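Local coordinates for amidohydrolase family protein (Acinetobacter baumannii, PDB 4I6K) that probably hydrolyses 2-pyrone-4,6-dicarboxylic acid, as an amidohydrolase-family enzyme, and binds citric acid in this crystal, at residues G218-P221 with S222-N225; C278-L281 with N282-T286. One frame throughout, in Å; residues are numbered along the deposited sequence. Where two conformers were deposited one is given.

Contact 1: residues G218-P221 with S222-N225; sequences GATP and SNIN
Asn223 folds back over Gly218 and Ala219 where a loop carrying a cis peptide before Pro221 turns into helix 222-237, the helix after strand 207-210 of the amidohydrolase barrel. Among the backbone bonds, Asn223 N to Ala219 O is the sound one: 2.9 Å and nearly straight, with 172° at the hydrogen. The spacing is alpha-helical, but Ala219 and Thr220 are extended and the peptide before Pro221 is cis, so this turn leads into the helix without being a turn of it. Pro221 O receives a weak bond from Ile224 N at 3.3 Å. The side chain of Asn223 adds a bond of uncertain length. Its CG stands between its backbone N and carbonyl carbon (chi1 59°), which brings the amide back over the loop; Asn223 ND2 donates to Gly218 O, but the modelled 2.4 Å is doubtfully short. Asn223 is buried, its side chain touching Phe214 and Leu217, and OD1 has no polar partner in the model. Apolar contact is looser: Ile224 CD1 lies 4.3 Å from Pro221 CB and 4.2 Å from Thr220 CG2. The side chains of Thr220 and Asn223 run alongside each other, with Thr220 CG2 3.5 Å from Asn223 OD1.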
loop_
_atom_site.group_PDB
_atom_site.type_symbol
_atom_site.label_atom_id
_atom_site.label_comp_id
_atom_site.label_asym_id
_atom_site.label_seq_id
_atom_site.Cartn_x
_atom_site.Cartn_y
_atom_site.Cartn_z
ATOM N N GLY A 218 -14.670 -5.961 5.164
ATOM C CA GLY A 218 -15.977 -6.194 5.789
ATOM C C GLY A 218 -15.783 -6.428 7.275
ATOM O O GLY A 218 -14.665 -6.286 7.776
ATOM N N ALA A 219 -16.850 -6.794 7.989
ATOM C CA ALA A 219 -16.744 -7.092 9.431
ATOM C C ALA A 219 -16.229 -8.520 9.719
ATOM O O ALA A 219 -16.004 -9.308 8.791
ATOM C CB ALA A 219 -18.070 -6.828 10.129
ATOM N N THR A 220 -16.016 -8.852 10.992
ATOM C CA THR A 220 -15.544 -10.199 11.330
ATOM C C THR A 220 -16.693 -11.166 11.589
ATOM O O THR A 220 -17.817 -10.738 11.862
ATOM C CB THR A 220 -14.588 -10.243 12.566
ATOM O OG1 THR A 220 -15.180 -9.547 13.670
ATOM C CG2 THR A 220 -13.217 -9.653 12.242
ATOM N N PRO A 221 -16.407 -12.477 11.499
ATOM C CA PRO A 221 -15.109 -12.983 11.032
ATOM C C PRO A 221 -15.069 -13.179 9.511
ATOM O O PRO A 221 -14.117 -13.764 8.985
ATOM C CB PRO A 221 -14.965 -14.345 11.748
ATOM C CG PRO A 221 -16.205 -14.495 12.634
ATOM C CD PRO A 221 -17.231 -13.550 12.082
ATOM N N SER A 222 -16.102 -12.703 8.824
ATOM C CA SER A 222 -16.167 -12.767 7.369
ATOM C C SER A 222 -14.878 -12.282 6.691
ATOM O O SER A 222 -14.215 -13.030 5.963
ATOM C CB SER A 222 -17.353 -11.938 6.869
ATOM O OG SER A 222 -17.197 -11.610 5.500
ATOM N N ASN A 223 -14.532 -11.021 6.943
ATOM C CA ASN A 223 -13.416 -10.363 6.266
ATOM C C ASN A 223 -12.098 -11.141 6.261
ATOM O O ASN A 223 -11.261 -10.942 5.383
ATOM C CB ASN A 223 -13.208 -8.949 6.820
ATOM C CG ASN A 223 -12.935 -8.936 8.313
ATOM O OD1 ASN A 223 -12.446 -9.912 8.884
ATOM N ND2 ASN A 223 -13.238 -7.816 8.952
ATOM N N ILE A 224 -11.912 -12.024 7.231
ATOM C CA ILE A 224 -10.703 -12.836 7.271
ATOM C C ILE A 224 -10.823 -13.998 6.290
ATOM O O ILE A 224 -9.825 -14.470 5.733
ATOM C CB ILE A 224 -10.409 -13.376 8.689
ATOM C CG1 ILE A 224 -10.957 -12.417 9.749
ATOM C CG2 ILE A 224 -8.917 -13.580 8.880
ATOM C CD1 ILE A 224 -10.899 -12.958 11.182
ATOM N N ASN A 225 -12.034 -14.501 6.133
ATOM C CA ASN A 225 -12.249 -15.523 5.143
ATOM C C ASN A 225 -12.087 -15.024 3.719
ATOM O O ASN A 225 -11.420 -15.640 2.921
ATOM C CB ASN A 225 -13.601 -16.183 5.337
ATOM C CG ASN A 225 -13.726 -17.433 4.543
ATOM O OD1 ASN A 225 -14.506 -17.505 3.604
ATOM N ND2 ASN A 225 -12.921 -18.425 4.881
#

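Contact 2: residues C278-L281 with N282-T286; sequences CLIL and NQNPT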
loop_
_atom_site.group_PDB
_atom_site.type_symbol
_atom_site.label_atom_id
_atom_site.label_comp_id
_atom_site.label_asym_id
_atom_site.label_seq_id
_atom_site.Cartn_x
_atom_site.Cartn_y
_atom_site.Cartn_z
ATOM N N CYS A 278 7.846 -16.492 5.170
ATOM C CA CYS A 278 9.196 -16.000 4.928
ATOM C C CYS A 278 9.300 -15.214 3.613
ATOM O O CYS A 278 9.907 -14.141 3.576
ATOM C CB CYS A 278 10.211 -17.148 4.987
ATOM S SG CYS A 278 10.452 -17.855 6.659
ATOM N N LEU A 279 8.698 -15.730 2.545
ATOM C CA LEU A 279 8.733 -15.036 1.266
ATOM C C LEU A 279 8.032 -13.704 1.416
ATOM O O LEU A 279 8.539 -12.666 0.992
ATOM C CB LEU A 279 8.026 -15.844 0.182
ATOM C CG LEU A 279 8.733 -17.017 -0.495
ATOM C CD1 LEU A 279 7.856 -17.502 -1.629
ATOM C CD2 LEU A 279 10.109 -16.625 -1.021
ATOM N N ILE A 280 6.836 -13.735 1.976
ATOM C CA ILE A 280 6.014 -12.547 2.131
ATOM C C ILE A 280 6.615 -11.490 3.054
ATOM O O ILE A 280 6.562 -10.325 2.763
ATOM C CB ILE A 280 4.576 -12.909 2.538
ATOM C CG1 ILE A 280 3.960 -13.816 1.487
ATOM C CG2 ILE A 280 3.735 -11.684 2.701
ATOM C CD1 ILE A 280 2.573 -14.242 1.732
ATOM N N LEU A 281 7.177 -11.897 4.176
ATOM C CA LEU A 281 7.802 -10.953 5.078
ATOM C C LEU A 281 9.213 -10.541 4.702
ATOM O O LEU A 281 9.678 -9.518 5.148
ATOM C CB LEU A 281 7.805 -11.483 6.499
ATOM C CG LEU A 281 6.492 -11.785 7.193
ATOM C CD1 LEU A 281 6.748 -12.309 8.555
ATOM C CD2 LEU A 281 5.615 -10.598 7.257
ATOM N N ASN A 282 9.899 -11.358 3.919
ATOM C CA ASN A 282 11.319 -11.188 3.715
ATOM C C ASN A 282 11.822 -11.034 2.284
ATOM O O ASN A 282 12.238 -9.962 1.887
ATOM C CB ASN A 282 12.016 -12.338 4.394
ATOM C CG ASN A 282 13.489 -12.298 4.245
ATOM O OD1 ASN A 282 14.169 -13.169 4.741
ATOM N ND2 ASN A 282 13.998 -11.301 3.564
ATOM N N GLN A 283 11.819 -12.099 1.503
ATOM C CA GLN A 283 12.313 -11.973 0.155
ATOM C C GLN A 283 11.467 -11.055 -0.720
ATOM O O GLN A 283 12.011 -10.224 -1.420
ATOM C CB GLN A 283 12.457 -13.337 -0.508
ATOM C CG GLN A 283 13.723 -14.078 -0.172
ATOM C CD GLN A 283 13.613 -14.942 1.053
ATOM O OE1 GLN A 283 14.585 -15.531 1.485
ATOM N NE2 GLN A 283 12.434 -15.020 1.616
ATOM N N ASN A 284 10.153 -11.189 -0.672
ATOM C CA ASN A 284 9.317 -10.473 -1.611
ATOM C C ASN A 284 9.421 -8.973 -1.451
ATOM O O ASN A 284 9.579 -8.272 -2.400
ATOM C CB ASN A 284 7.847 -10.888 -1.507
ATOM C CG ASN A 284 7.626 -12.332 -1.822
ATOM O OD1 ASN A 284 8.503 -13.025 -2.297
ATOM N ND2 ASN A 284 6.432 -12.801 -1.577
ATOM N N PRO A 285 9.380 -8.489 -0.230
ATOM C CA PRO A 285 9.440 -7.050 -0.012
ATOM C C PRO A 285 10.876 -6.546 -0.106
ATOM O O PRO A 285 11.118 -5.415 -0.530
ATOM C CB PRO A 285 8.871 -6.882 1.402
ATOM C CG PRO A 285 9.144 -8.207 2.079
ATOM C CD PRO A 285 9.083 -9.241 1.002
ATOM N N THR A 286 11.827 -7.386 0.275
ATOM C CA THR A 286 13.211 -7.037 0.050
ATOM C C THR A 286 13.443 -6.735 -1.428
ATOM O O THR A 286 14.039 -5.707 -1.764
ATOM C CB THR A 286 14.154 -8.149 0.492
ATOM O OG1 THR A 286 14.047 -8.304 1.909
ATOM C CG2 THR A 286 15.605 -7.793 0.113
#
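Leu279 O is approached by two backbone N-H groups, unequally. Asn284 N gives Leu279 O the strong bond, 2.7 Å long with 162° at the hydrogen and lying in the carbonyl plane; Asn282 N adds a weak one to Leu279 O at 3.5 Å. Since Asn284 is five residues beyond Leu279, the strong bond marks a wide, pi-type turn inside helix 274-289. The helix kinks at the next residue, Pro285, whose N has no hydrogen to donate to the preceding turn. Its ring is instead set against backbone carbonyls, with Pro285 CD 3.3 Å from Ile280 O and Pro285 CG 3.4 Å from Leu281 O. Just past the kink the regular pattern resumes, Thr286 N donating to Asn282 O at 3.1 Å; Thr286 OG1 donates to the same oxygen, at a doubtfully short distance. Two amides approach Leu279 at different points. Gln283 bends at chi2 (89°), which turns NE2 back to within 3.9 Å of Leu279 CD2. Asn284 holds CG beside its backbone N (chi1 -62°), and OD1 comes within 3.8 Å of Leu279 CB, while ND2 is bonded to Leu243 O and more weakly to Leu240 O. Pro285 packs on strands 28-32 and 243-244 together, a backbone hydrogen bond joins Leu281 to Ile28, and Ile280 and Leu281 rest on Phe267 of helix 260-270.

Overall arrangement
Both contacts belong to one amidohydrolase domain, built round eight parallel strands whose sequential order fits the (beta/alpha)8 barrel of this family. Contact 1 comes first along the chain, in the loop after strand 207-210 and the start of helix 222-237; contact 2 follows on helix 274-289. Their centres are 25 Å apart and their nearest atoms about 13 Å, so they do not touch. They also mark different ends of the barrel: the Gly218 position lies about 13 Å from the bound citric acid, too far for contact, on the side of the strands' C-terminal ends, whereas 278-286 packs against the first and last strands, consistent with bridging the seam where these meet in such a barrel.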